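PDB 2AZ4: metallo-beta-lactamase domain-containing protein from Enterococcus faecalis, which is of unknown function but carries a two-zinc metallo-beta-lactamase centre, and may bind RNA and act as an exonuclease. Local coordinates for residues A[175-178]-A[183-186]; A[358-363]-A[372-377]; A[47-52]-A[97-102]; A[235-240]-A[265-270]. One frame throughout, in Å; residues are numbered along the deposited sequence.

Contact 1: A[175-178]-A[183-186]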
loop_
_atom_site.group_PDB
_atom_site.type_symbol
_atom_site.label_atom_id
_atom_site.label_comp_id
_atom_site.label_asym_id
_atom_site.label_seq_id
_atom_site.Cartn_x
_atom_site.Cartn_y
_atom_site.Cartn_z
ATOM N N LEU A 175 3.869 -13.609 -1.438
ATOM C CA LEU A 175 3.367 -14.812 -2.098
ATOM C C LEU A 175 4.477 -15.843 -2.117
ATOM O O LEU A 175 5.629 -15.507 -2.442
ATOM C CB LEU A 175 2.901 -14.500 -3.529
ATOM C CG LEU A 175 1.915 -13.335 -3.737
ATOM C CD1 LEU A 175 1.634 -13.196 -5.217
ATOM C CD2 LEU A 175 0.576 -13.563 -2.959
ATOM N N LEU A 176 4.146 -17.079 -1.736
ATOM C CA LEU A 176 5.061 -18.192 -1.904
ATOM C C LEU A 176 4.467 -19.032 -3.012
ATOM O O LEU A 176 3.348 -19.537 -2.884
ATOM C CB LEU A 176 5.192 -19.037 -0.637
ATOM C CG LEU A 176 5.670 -18.414 0.671
ATOM C CD1 LEU A 176 5.771 -19.533 1.667
ATOM C CD2 LEU A 176 6.990 -17.762 0.515
ATOM N N ILE A 177 5.219 -19.177 -4.092
ATOM C CA ILE A 177 4.697 -19.772 -5.325
ATOM C C ILE A 177 5.388 -21.094 -5.671
ATOM O O ILE A 177 6.600 -21.138 -5.806
ATOM C CB ILE A 177 4.830 -18.751 -6.487
ATOM C CG1 ILE A 177 4.019 -17.489 -6.168
ATOM C CG2 ILE A 177 4.368 -19.357 -7.849
ATOM C CD1 ILE A 177 4.644 -16.190 -6.735
ATOM N N ARG A 178 4.618 -22.168 -5.815
ATOM C CA ARG A 178 5.219 -23.436 -6.181
ATOM C C ARG A 178 4.627 -24.023 -7.454
ATOM O O ARG A 178 3.407 -24.013 -7.639
ATOM C CB ARG A 178 5.128 -24.439 -5.023
ATOM C CG ARG A 178 6.042 -24.053 -3.872
ATOM C CD ARG A 178 5.902 -25.042 -2.753
ATOM N NE ARG A 178 5.864 -24.395 -1.447
ATOM C CZ ARG A 178 6.904 -24.268 -0.627
ATOM N NH1 ARG A 178 8.100 -24.730 -0.972
ATOM N NH2 ARG A 178 6.737 -23.666 0.542
ATOM N N PHE A 183 10.186 -23.327 -6.465
ATOM C CA PHE A 183 9.682 -22.579 -5.327
ATOM C C PHE A 183 10.259 -21.180 -5.447
ATOM O O PHE A 183 11.480 -20.992 -5.357
ATOM C CB PHE A 183 10.152 -23.240 -4.018
ATOM C CG PHE A 183 9.905 -22.408 -2.771
ATOM C CD1 PHE A 183 8.761 -21.610 -2.651
ATOM C CD2 PHE A 183 10.800 -22.446 -1.713
ATOM C CE1 PHE A 183 8.539 -20.836 -1.507
ATOM C CE2 PHE A 183 10.579 -21.692 -0.551
ATOM C CZ PHE A 183 9.452 -20.887 -0.443
ATOM N N ILE A 184 9.379 -20.204 -5.676
ATOM C CA ILE A 184 9.781 -18.809 -5.800
ATOM C C ILE A 184 8.929 -17.922 -4.873
ATOM O O ILE A 184 7.889 -18.340 -4.401
ATOM C CB ILE A 184 9.762 -18.334 -7.264
ATOM C CG1 ILE A 184 8.333 -18.242 -7.805
ATOM C CG2 ILE A 184 10.648 -19.260 -8.131
ATOM C CD1 ILE A 184 8.271 -17.621 -9.183
ATOM N N THR A 185 9.396 -16.712 -4.603
ATOM C CA THR A 185 8.814 -15.887 -3.567
ATOM C C THR A 185 8.776 -14.440 -4.016
ATOM O O THR A 185 9.761 -13.929 -4.539
ATOM C CB THR A 185 9.654 -15.990 -2.266
ATOM O OG1 THR A 185 9.681 -17.359 -1.832
ATOM C CG2 THR A 185 9.049 -15.131 -1.176
ATOM N N TYR A 186 7.625 -13.795 -3.800
ATOM C CA TYR A 186 7.411 -12.391 -4.092
ATOM C C TYR A 186 7.134 -11.701 -2.769
ATOM O O TYR A 186 6.181 -12.055 -2.099
ATOM C CB TYR A 186 6.208 -12.250 -5.017
ATOM C CG TYR A 186 5.778 -10.817 -5.234
ATOM C CD1 TYR A 186 6.678 -9.854 -5.728
ATOM C CD2 TYR A 186 4.481 -10.405 -4.908
ATOM C CE1 TYR A 186 6.273 -8.526 -5.932
ATOM C CE2 TYR A 186 4.070 -9.088 -5.101
ATOM C CZ TYR A 186 4.963 -8.155 -5.616
ATOM O OH TYR A 186 4.559 -6.858 -5.820
#
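Arg178 and Phe183 make the most distinctive pairing here: the guanidinium lies flat on the phenyl ring, the two planes only 18° apart. CZ of Arg178 sits 3.9 Å from the centroid of the Phe183 ring, close to its normal, so this is both a stack and a cation-pi contact. NH1 of Arg178 stands over the middle of the ring, 3.4 Å from CG of Phe183. A bend at chi3 of the arginine (-138°) turns the planar group down onto the ring instead of letting it run on outward.

The remaining side-chain contacts are mostly apolar. At the edge of the same phenyl ring, in its plane, CB of Leu176 meets CE1 of Phe183 at 3.9 Å. Beside it, CD2 of Leu176 packs against OG1 and CG2 of Thr185, whose OG1 is hydrogen-bonded to Thr210. On the other face of the sheet Ile177 crosses Ile184 at a slant, CB of the first 3.8 Å from CG1 of the second, while CD1 of Leu175 touches CD2 of Tyr186 at 4.0 Å, the two side chains lying side by side.

Four nearly straight backbone bonds tie the antiparallel strands of this beta hairpin together. Leu175 pairs with Tyr186 and Ile177 with Ile184, each through two N-H...O bonds; Ile177 N to Ile184 O is 2.8 Å.

Further out, Leu175 and Ile177 rest on strand 30-34 of the other large sheet, in the interior of the metallo-beta-lactamase sandwich, where Tyr186 OH also bonds to Asp35. Leu176 and Thr185 are covered instead by Phe203 of helix 197-207, and strand 212-216 continues the sheet beyond Ile184 and Thr185.

Contact 2: A[358-363]-A[372-377]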
loop_
_atom_site.group_PDB
_atom_site.type_symbol
_atom_site.label_atom_id
_atom_site.label_comp_id
_atom_site.label_asym_id
_atom_site.label_seq_id
_atom_site.Cartn_x
_atom_site.Cartn_y
_atom_site.Cartn_z
ATOM N N PRO A 358 4.364 19.187 -4.862
ATOM C CA PRO A 358 4.238 20.663 -4.857
ATOM C C PRO A 358 3.201 21.182 -3.837
ATOM O O PRO A 358 3.350 22.289 -3.316
ATOM C CB PRO A 358 3.813 20.993 -6.294
ATOM C CG PRO A 358 4.203 19.789 -7.104
ATOM C CD PRO A 358 4.068 18.611 -6.188
ATOM N N GLN A 359 2.186 20.372 -3.534
ATOM C CA GLN A 359 1.201 20.720 -2.500
ATOM C C GLN A 359 1.793 20.819 -1.088
ATOM O O GLN A 359 1.245 21.501 -0.229
ATOM C CB GLN A 359 0.051 19.722 -2.495
ATOM C CG GLN A 359 -1.000 19.929 -3.560
ATOM C CD GLN A 359 -2.260 19.116 -3.256
ATOM O OE1 GLN A 359 -2.806 18.427 -4.127
ATOM N NE2 GLN A 359 -2.706 19.167 -1.998
ATOM N N TYR A 360 2.905 20.128 -0.858
ATOM C CA TYR A 360 3.517 20.056 0.458
ATOM C C TYR A 360 3.895 21.444 0.942
ATOM O O TYR A 360 3.480 21.857 2.018
ATOM C CB TYR A 360 4.719 19.108 0.433
ATOM C CG TYR A 360 5.207 18.683 1.786
ATOM C CD1 TYR A 360 4.501 17.746 2.537
ATOM C CD2 TYR A 360 6.373 19.213 2.326
ATOM C CE1 TYR A 360 4.944 17.341 3.784
ATOM C CE2 TYR A 360 6.831 18.817 3.588
ATOM C CZ TYR A 360 6.114 17.877 4.307
ATOM O OH TYR A 360 6.547 17.470 5.560
ATOM N N ARG A 361 4.647 22.173 0.117
ATOM C CA ARG A 361 4.994 23.569 0.387
ATOM C C ARG A 361 3.802 24.480 0.651
ATOM O O ARG A 361 3.828 25.251 1.609
ATOM C CB ARG A 361 5.833 24.162 -0.751
ATOM C CG ARG A 361 6.595 25.434 -0.350
ATOM C CD ARG A 361 7.436 25.193 0.925
ATOM N NE ARG A 361 8.467 26.220 1.105
ATOM C CZ ARG A 361 9.693 26.167 0.580
ATOM N NH1 ARG A 361 10.073 25.124 -0.167
ATOM N NH2 ARG A 361 10.547 27.162 0.805
ATOM N N VAL A 362 2.768 24.406 -0.188
ATOM C CA VAL A 362 1.595 25.260 0.014
ATOM C C VAL A 362 0.885 24.941 1.330
ATOM O O VAL A 362 0.446 25.856 2.049
ATOM C CB VAL A 362 0.643 25.384 -1.266
ATOM C CG1 VAL A 362 1.064 24.485 -2.391
ATOM C CG2 VAL A 362 -0.820 25.216 -0.940
ATOM N N PHE A 363 0.826 23.651 1.668
ATOM C CA PHE A 363 0.242 23.202 2.933
ATOM C C PHE A 363 1.011 23.807 4.113
ATOM O O PHE A 363 0.417 24.448 4.982
ATOM C CB PHE A 363 0.230 21.665 2.987
ATOM C CG PHE A 363 -0.472 21.080 4.198
ATOM C CD1 PHE A 363 -1.610 21.678 4.739
ATOM C CD2 PHE A 363 -0.009 19.896 4.772
ATOM C CE1 PHE A 363 -2.262 21.115 5.845
ATOM C CE2 PHE A 363 -0.662 19.318 5.877
ATOM C CZ PHE A 363 -1.773 19.924 6.414
ATOM N N ILE A 372 0.274 27.753 13.186
ATOM C CA ILE A 372 0.016 26.357 13.588
ATOM C C ILE A 372 1.346 25.625 13.502
ATOM O O ILE A 372 1.973 25.609 12.437
ATOM C CB ILE A 372 -1.056 25.683 12.691
ATOM C CG1 ILE A 372 -2.395 26.442 12.777
ATOM C CG2 ILE A 372 -1.263 24.199 13.066
ATOM C CD1 ILE A 372 -3.420 25.988 11.737
ATOM N N THR A 373 1.812 25.082 14.627
ATOM C CA THR A 373 3.016 24.250 14.633
ATOM C C THR A 373 2.799 22.935 13.858
ATOM O O THR A 373 1.898 22.153 14.177
ATOM C CB THR A 373 3.493 23.940 16.053
ATOM O OG1 THR A 373 3.729 25.168 16.760
ATOM C CG2 THR A 373 4.776 23.093 16.029
ATOM N N PHE A 374 3.620 22.712 12.844
ATOM C CA PHE A 374 3.545 21.509 12.020
ATOM C C PHE A 374 4.612 20.536 12.506
ATOM O O PHE A 374 5.790 20.914 12.660
ATOM C CB PHE A 374 3.817 21.872 10.570
ATOM C CG PHE A 374 3.972 20.690 9.648
ATOM C CD1 PHE A 374 2.868 20.165 8.979
ATOM C CD2 PHE A 374 5.218 20.124 9.419
ATOM C CE1 PHE A 374 2.994 19.100 8.116
ATOM C CE2 PHE A 374 5.353 19.036 8.530
ATOM C CZ PHE A 374 4.232 18.535 7.887
ATOM N N VAL A 375 4.195 19.296 12.755
ATOM C CA VAL A 375 5.119 18.261 13.190
ATOM C C VAL A 375 4.997 17.065 12.286
ATOM O O VAL A 375 3.925 16.485 12.161
ATOM C CB VAL A 375 4.911 17.874 14.675
ATOM C CG1 VAL A 375 5.818 16.702 15.062
ATOM C CG2 VAL A 375 5.226 19.059 15.563
ATOM N N ARG A 376 6.105 16.721 11.641
ATOM C CA ARG A 376 6.187 15.526 10.849
ATOM C C ARG A 376 6.484 14.324 11.750
ATOM O O ARG A 376 7.553 14.232 12.378
ATOM C CB ARG A 376 7.240 15.677 9.759
ATOM C CG ARG A 376 7.143 14.587 8.698
ATOM C CD ARG A 376 8.114 14.799 7.551
ATOM N NE ARG A 376 8.141 13.595 6.721
ATOM C CZ ARG A 376 7.308 13.369 5.708
ATOM N NH1 ARG A 376 6.395 14.282 5.381
ATOM N NH2 ARG A 376 7.388 12.230 5.021
ATOM N N LEU A 377 5.519 13.413 11.839
ATOM C CA LEU A 377 5.711 12.215 12.656
ATOM C C LEU A 377 5.518 11.004 11.747
ATOM O O LEU A 377 4.430 10.428 11.676
ATOM C CB LEU A 377 4.757 12.216 13.872
ATOM C CG LEU A 377 4.940 11.151 14.968
ATOM C CD1 LEU A 377 6.224 11.394 15.793
ATOM C CD2 LEU A 377 3.698 11.107 15.862
#
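The phenol oxygen of Tyr360 pushes into the angle between Phe374 and Arg376, and this is the closest meeting of 358-363 with 372-377. OH of Tyr360 lies 3.5 Å from CZ of Phe374, with the two side chains crossing at about a right angle. NH1 of Arg376 also donates to this OH of Tyr360, over 3.2 Å. That bond is long and bent, 140° at the hydrogen, and the oxygen stands 25° out of the guanidinium plane, so it pins the phenol only loosely. NH1 is held more firmly by the carbonyl of Leu353. The arginine can span the distance because its chain is stretched out from CG to NE, with CG anti to the backbone N (chi1 -167°).

Away from this corner the packing thins. CE2 of Phe363 approaches the edge of the Phe374 ring, near its plane, but CE1 of Phe374 is still 4.3 Å away. The outer side of the helix, with Gln359, Arg361 and Val362, faces solvent and takes no part.

Leu364 and Leu367, further along the helix, also pack on Phe374, whose ring meets His347 as well. Phe363 sets its ring edge-to-face with Phe336. Helix 358-369 links strand 344-348 to strand 373-376 in a beta-alpha-beta unit; strand 373-376 is outermost in the parallel six-stranded sheet.

Contact 3: A[47-52]-A[97-102]. With ZN (zinc ion), chain D.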
loop_
_atom_site.group_PDB
_atom_site.type_symbol
_atom_site.label_atom_id
_atom_site.label_comp_id
_atom_site.label_asym_id
_atom_site.label_seq_id
_atom_site.Cartn_x
_atom_site.Cartn_y
_atom_site.Cartn_z
ATOM N N PRO A 47 -4.053 12.939 -20.667
ATOM C CA PRO A 47 -5.397 13.501 -20.559
ATOM C C PRO A 47 -6.425 12.563 -19.927
ATOM O O PRO A 47 -7.516 13.017 -19.557
ATOM C CB PRO A 47 -5.775 13.780 -22.018
ATOM C CG PRO A 47 -5.024 12.766 -22.806
ATOM C CD PRO A 47 -3.727 12.565 -22.060
ATOM N N ASP A 48 -6.086 11.277 -19.813
ATOM C CA ASP A 48 -7.032 10.241 -19.354
ATOM C C ASP A 48 -6.316 8.933 -18.958
ATOM O O ASP A 48 -5.108 8.796 -19.170
ATOM C CB ASP A 48 -8.108 9.970 -20.423
ATOM C CG ASP A 48 -7.539 9.402 -21.714
ATOM O OD1 ASP A 48 -7.005 8.268 -21.713
ATOM O OD2 ASP A 48 -7.640 10.079 -22.763
ATOM N N ASP A 49 -7.071 7.999 -18.375
ATOM C CA ASP A 49 -6.580 6.673 -17.972
ATOM C C ASP A 49 -7.173 5.557 -18.824
ATOM O O ASP A 49 -7.183 4.383 -18.415
ATOM C CB ASP A 49 -6.938 6.397 -16.517
ATOM C CG ASP A 49 -5.968 7.043 -15.523
ATOM O OD1 ASP A 49 -4.775 7.215 -15.831
ATOM O OD2 ASP A 49 -6.397 7.352 -14.397
ATOM N N HIS A 50 -7.676 5.906 -20.000
ATOM C CA HIS A 50 -8.118 4.896 -20.967
ATOM C C HIS A 50 -6.985 3.886 -21.172
ATOM O O HIS A 50 -5.810 4.268 -21.220
ATOM C CB HIS A 50 -8.455 5.575 -22.298
ATOM C CG HIS A 50 -9.085 4.672 -23.311
ATOM N ND1 HIS A 50 -10.389 4.832 -23.739
ATOM C CD2 HIS A 50 -8.591 3.615 -24.001
ATOM C CE1 HIS A 50 -10.669 3.913 -24.648
ATOM N NE2 HIS A 50 -9.599 3.153 -24.813
ATOM N N ILE A 51 -7.335 2.607 -21.286
ATOM C CA ILE A 51 -6.334 1.553 -21.480
ATOM C C ILE A 51 -5.316 1.851 -22.608
ATOM O O ILE A 51 -4.114 1.685 -22.423
ATOM C CB ILE A 51 -6.976 0.146 -21.588
ATOM C CG1 ILE A 51 -5.893 -0.950 -21.508
ATOM C CG2 ILE A 51 -7.907 0.043 -22.806
ATOM C CD1 ILE A 51 -6.192 -2.013 -20.475
ATOM N N GLU A 52 -5.794 2.351 -23.742
ATOM C CA GLU A 52 -4.930 2.698 -24.881
ATOM C C GLU A 52 -3.896 3.756 -24.529
ATOM O O GLU A 52 -2.741 3.682 -24.950
ATOM C CB GLU A 52 -5.781 3.198 -26.048
ATOM C CG GLU A 52 -5.944 2.191 -27.178
ATOM C CD GLU A 52 -6.978 1.122 -26.891
ATOM O OE1 GLU A 52 -8.034 1.454 -26.298
ATOM O OE2 GLU A 52 -6.743 -0.052 -27.279
ATOM N N HIS A 97 0.186 -0.745 -6.382
ATOM C CA HIS A 97 -0.086 -2.176 -6.515
ATOM C C HIS A 97 -1.499 -2.503 -6.991
ATOM O O HIS A 97 -1.736 -3.605 -7.472
ATOM C CB HIS A 97 0.217 -2.893 -5.186
ATOM C CG HIS A 97 1.610 -2.623 -4.690
ATOM N ND1 HIS A 97 2.651 -3.510 -4.878
ATOM C CD2 HIS A 97 2.157 -1.520 -4.123
ATOM C CE1 HIS A 97 3.770 -2.978 -4.419
ATOM N NE2 HIS A 97 3.496 -1.779 -3.937
ATOM N N SER A 98 -2.441 -1.575 -6.845
ATOM C CA SER A 98 -3.883 -1.902 -7.065
ATOM C C SER A 98 -4.604 -1.081 -8.156
ATOM O O SER A 98 -5.727 -1.425 -8.587
ATOM C CB SER A 98 -4.649 -1.742 -5.736
ATOM O OG SER A 98 -4.601 -0.377 -5.275
ATOM N N ARG A 99 -3.949 -0.007 -8.605
ATOM C CA ARG A 99 -4.638 1.071 -9.319
ATOM C C ARG A 99 -5.523 0.608 -10.479
ATOM O O ARG A 99 -6.564 1.206 -10.730
ATOM C CB ARG A 99 -3.647 2.113 -9.815
ATOM C CG ARG A 99 -4.289 3.385 -10.280
ATOM C CD ARG A 99 -3.285 4.455 -10.659
ATOM N NE ARG A 99 -4.102 5.504 -11.221
ATOM C CZ ARG A 99 -4.043 5.962 -12.458
ATOM N NH1 ARG A 99 -3.103 5.573 -13.321
ATOM N NH2 ARG A 99 -4.916 6.883 -12.790
ATOM N N MET A 100 -5.117 -0.428 -11.202
ATOM C CA MET A 100 -5.891 -0.824 -12.372
ATOM C C MET A 100 -6.749 -2.074 -12.229
ATOM O O MET A 100 -7.166 -2.634 -13.251
ATOM C CB MET A 100 -5.014 -0.890 -13.654
ATOM C CG MET A 100 -4.043 -2.069 -13.759
ATOM S SD MET A 100 -3.342 -2.297 -15.427
ATOM C CE MET A 100 -2.239 -3.676 -15.085
ATOM N N ILE A 101 -7.052 -2.518 -11.000
ATOM C CA ILE A 101 -7.787 -3.791 -10.873
ATOM C C ILE A 101 -9.140 -3.772 -11.630
ATOM O O ILE A 101 -9.604 -4.815 -12.092
ATOM C CB ILE A 101 -7.989 -4.281 -9.413
ATOM C CG1 ILE A 101 -8.735 -3.221 -8.570
ATOM C CG2 ILE A 101 -6.630 -4.713 -8.790
ATOM C CD1 ILE A 101 -9.337 -3.815 -7.329
ATOM N N ASN A 102 -9.744 -2.590 -11.801
ATOM C CA ASN A 102 -11.036 -2.538 -12.502
ATOM C C ASN A 102 -10.919 -2.867 -13.985
ATOM O O ASN A 102 -11.928 -3.155 -14.643
ATOM C CB ASN A 102 -11.739 -1.199 -12.340
ATOM C CG ASN A 102 -12.365 -1.021 -10.968
ATOM O OD1 ASN A 102 -12.583 0.119 -10.512
ATOM N ND2 ASN A 102 -12.704 -2.112 -10.327
HETATM ZN ZN ZN D . 4.794 -0.228 -3.163
HETATM O O HOH W 1 3.034 0.883 -2.100
HETATM O O HOH W 2 5.890 1.599 -2.195
#
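Asp49 and Arg99 form a salt bridge whose modelled geometry is doubtful: OD2 of Asp49 and NH2 of Arg99 are built too close together for their exact places to be trusted. As built, the carboxylate comes to the edge of the guanidinium with the planes 66° apart, but this shares the same doubt. NH1 of Arg99 adds a weak bond to OD1 of Asp49 at 3.4 Å, and is also bonded to Thr38 OG1. The arginine chain runs extended from CG to NE, which carries the guanidinium across to the loop.

That loop has its own bracing. OD1 of Asp48 accepts from the backbone N of His50 at 3.0 Å, an Asx turn just ahead of helix 51-56, and NE2 of His50 reaches OE1 of Glu52 at 2.7 Å.

Arg99 lies two residues after His97, the last residue of the His-X-His-X-Asp-His motif of the metallo-beta-lactamase fold, here His92, His94, Asp96 and His97. NE2 of His97 binds a zinc ion at 2.2 Å. Asp96, Asp189, His404 and two waters complete that metal's ligands. The other imidazole nitrogen, ND1, is hydrogen-bonded to Asp35, a second-shell carboxylate that fixes how the ring is turned. Beyond the motif the chain folds through a type I turn from Ser98 to Ile101, closed by Ile101 N to Ser98 O at 3.0 Å.

Contact 4: A[235-240]-A[265-270]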
loop_
_atom_site.group_PDB
_atom_site.type_symbol
_atom_site.label_atom_id
_atom_site.label_comp_id
_atom_site.label_asym_id
_atom_site.label_seq_id
_atom_site.Cartn_x
_atom_site.Cartn_y
_atom_site.Cartn_z
ATOM N N VAL A 235 11.585 5.291 15.106
ATOM C CA VAL A 235 12.248 4.010 14.804
ATOM C C VAL A 235 11.293 2.805 14.642
ATOM O O VAL A 235 11.728 1.723 14.273
ATOM C CB VAL A 235 13.336 3.636 15.878
ATOM C CG1 VAL A 235 14.382 4.740 16.030
ATOM C CG2 VAL A 235 12.698 3.293 17.218
ATOM N N SER A 236 10.009 2.995 14.942
ATOM C CA SER A 236 9.004 1.920 14.855
ATOM C C SER A 236 7.608 2.529 15.035
ATOM O O SER A 236 7.481 3.690 15.471
ATOM C CB SER A 236 9.254 0.857 15.944
ATOM O OG SER A 236 8.891 1.370 17.224
ATOM N N GLU A 237 6.574 1.765 14.680
ATOM C CA GLU A 237 5.186 2.192 14.902
ATOM C C GLU A 237 4.885 2.443 16.396
ATOM O O GLU A 237 4.240 3.438 16.762
ATOM C CB GLU A 237 4.204 1.167 14.323
ATOM C CG GLU A 237 4.193 1.125 12.806
ATOM C CD GLU A 237 3.282 2.169 12.148
ATOM O OE1 GLU A 237 2.598 2.950 12.858
ATOM O OE2 GLU A 237 3.236 2.186 10.899
ATOM N N GLU A 238 5.363 1.545 17.252
ATOM C CA GLU A 238 5.254 1.715 18.704
ATOM C C GLU A 238 5.917 3.000 19.199
ATOM O O GLU A 238 5.363 3.692 20.051
ATOM C CB GLU A 238 5.848 0.508 19.449
ATOM C CG GLU A 238 5.706 0.565 21.000
ATOM C CD GLU A 238 4.256 0.687 21.497
ATOM O OE1 GLU A 238 3.329 0.194 20.803
ATOM O OE2 GLU A 238 4.041 1.276 22.597
ATOM N N ASP A 239 7.114 3.285 18.678
ATOM C CA ASP A 239 7.839 4.510 18.969
ATOM C C ASP A 239 7.036 5.732 18.484
ATOM O O ASP A 239 6.954 6.741 19.184
ATOM C CB ASP A 239 9.223 4.467 18.310
ATOM C CG ASP A 239 10.135 5.611 18.757
ATOM O OD1 ASP A 239 10.168 5.929 19.958
ATOM O OD2 ASP A 239 10.832 6.204 17.909
ATOM N N LEU A 240 6.444 5.639 17.291
ATOM C CA LEU A 240 5.592 6.714 16.776
ATOM C C LEU A 240 4.479 7.094 17.774
ATOM O O LEU A 240 4.278 8.288 18.064
ATOM C CB LEU A 240 4.994 6.324 15.420
ATOM C CG LEU A 240 4.271 7.449 14.669
ATOM C CD1 LEU A 240 4.522 7.316 13.194
ATOM C CD2 LEU A 240 2.751 7.439 14.969
ATOM N N VAL A 265 -4.516 1.185 9.213
ATOM C CA VAL A 265 -5.613 1.129 10.177
ATOM C C VAL A 265 -5.079 0.867 11.584
ATOM O O VAL A 265 -5.598 1.397 12.557
ATOM C CB VAL A 265 -6.650 0.066 9.803
ATOM C CG1 VAL A 265 -7.933 0.326 10.557
ATOM C CG2 VAL A 265 -6.982 0.133 8.309
ATOM N N GLU A 266 -4.024 0.062 11.680
ATOM C CA GLU A 266 -3.453 -0.267 12.987
ATOM C C GLU A 266 -2.801 0.907 13.685
ATOM O O GLU A 266 -2.772 0.937 14.910
ATOM C CB GLU A 266 -2.447 -1.407 12.875
ATOM C CG GLU A 266 -3.059 -2.786 12.923
ATOM C CD GLU A 266 -2.007 -3.845 13.235
ATOM O OE1 GLU A 266 -1.663 -4.019 14.429
ATOM O OE2 GLU A 266 -1.503 -4.463 12.281
ATOM N N ARG A 267 -2.232 1.844 12.927
ATOM C CA ARG A 267 -1.716 3.059 13.542
ATOM C C ARG A 267 -2.873 3.837 14.181
ATOM O O ARG A 267 -2.762 4.279 15.321
ATOM C CB ARG A 267 -0.942 3.942 12.550
ATOM C CG ARG A 267 -0.398 5.226 13.188
ATOM C CD ARG A 267 0.449 6.100 12.239
ATOM N NE ARG A 267 1.597 5.377 11.688
ATOM C CZ ARG A 267 2.414 5.871 10.755
ATOM N NH1 ARG A 267 2.226 7.106 10.300
ATOM N NH2 ARG A 267 3.416 5.133 10.273
ATOM N N PHE A 268 -3.984 3.997 13.458
ATOM C CA PHE A 268 -5.172 4.650 14.050
ATOM C C PHE A 268 -5.650 3.928 15.298
ATOM O O PHE A 268 -5.848 4.559 16.345
ATOM C CB PHE A 268 -6.293 4.772 13.030
ATOM C CG PHE A 268 -6.073 5.865 12.039
ATOM C CD1 PHE A 268 -6.504 7.181 12.320
ATOM C CD2 PHE A 268 -5.411 5.611 10.827
ATOM C CE1 PHE A 268 -6.318 8.217 11.390
ATOM C CE2 PHE A 268 -5.204 6.650 9.891
ATOM C CZ PHE A 268 -5.662 7.954 10.165
ATOM N N ALA A 269 -5.785 2.606 15.193
ATOM C CA ALA A 269 -6.107 1.749 16.339
ATOM C C ALA A 269 -5.188 1.967 17.536
ATOM O O ALA A 269 -5.665 2.094 18.680
ATOM C CB ALA A 269 -6.152 0.264 15.917
ATOM N N LYS A 270 -3.877 2.018 17.296
ATOM C CA LYS A 270 -2.906 2.256 18.383
ATOM C C LYS A 270 -3.015 3.631 18.996
ATOM O O LYS A 270 -2.860 3.801 20.221
ATOM C CB LYS A 270 -1.456 2.040 17.916
ATOM C CG LYS A 270 -1.167 0.635 17.419
ATOM C CD LYS A 270 -1.251 -0.395 18.569
ATOM C CE LYS A 270 -1.483 -1.818 18.055
ATOM N NZ LYS A 270 -1.087 -2.852 19.074
#
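The guanidinium of Arg267 has CD1 of Leu240 over one face and the carboxylate of Glu237 at its edge. The methyl sits above the centre of the group, 3.5 Å from CZ of Arg267. At the edge the grip is side-on and two-pronged: NE of Arg267 donates to OE1 of Glu237 at 2.9 Å, and NH2 of Arg267 to OE2 of Glu237 at 3.0 Å. Both acceptors lie near the guanidinium plane, but the carboxylate is rotated 47° against it, and OE2 is met from above its own plane. A turn at chi3 of Arg267 (-58°) swings the guanidinium round to meet the acid.

Helices 237-249 and 265-274, which carry these residues, belong to the alpha/beta region built on the parallel sheet. It interrupts the metallo-beta-lactamase sheet between strands 212-216 and 399-403, an insertion consistent with the beta-CASP nucleases. Ser236 caps the first helix, its OG accepting from Asp239 N at 3.0 Å.

The buried charges have further partners. OE2 of Glu237 also takes a salt bridge from Arg191 and a bond from Asn264, while NH1 of Arg267 is bridged to Asp349 and NH2 bonds to the carbonyl of Cys379.

Along the chain the order is contact 3, contact 1, contact 4, contact 2, each closing before the next opens. They fall into two touching pairs. Contacts 1 and 3 belong to the metallo-beta-lactamase part and meet where Tyr186 packs against the zinc ligand His97, though their centres are 27 Å apart. Contacts 4 and 2 belong to the region of the six-stranded parallel sheet and meet where Leu377 reaches Leu240, centres 20 Å apart. Contacts 1 and 2 lie on opposite sides of the chain's centre, 41 Å between centres. Contact 4 faces the junction: Glu237 is about 8 Å, side chain to side chain, from the zinc ligand His167, so both regions approach the metal centre.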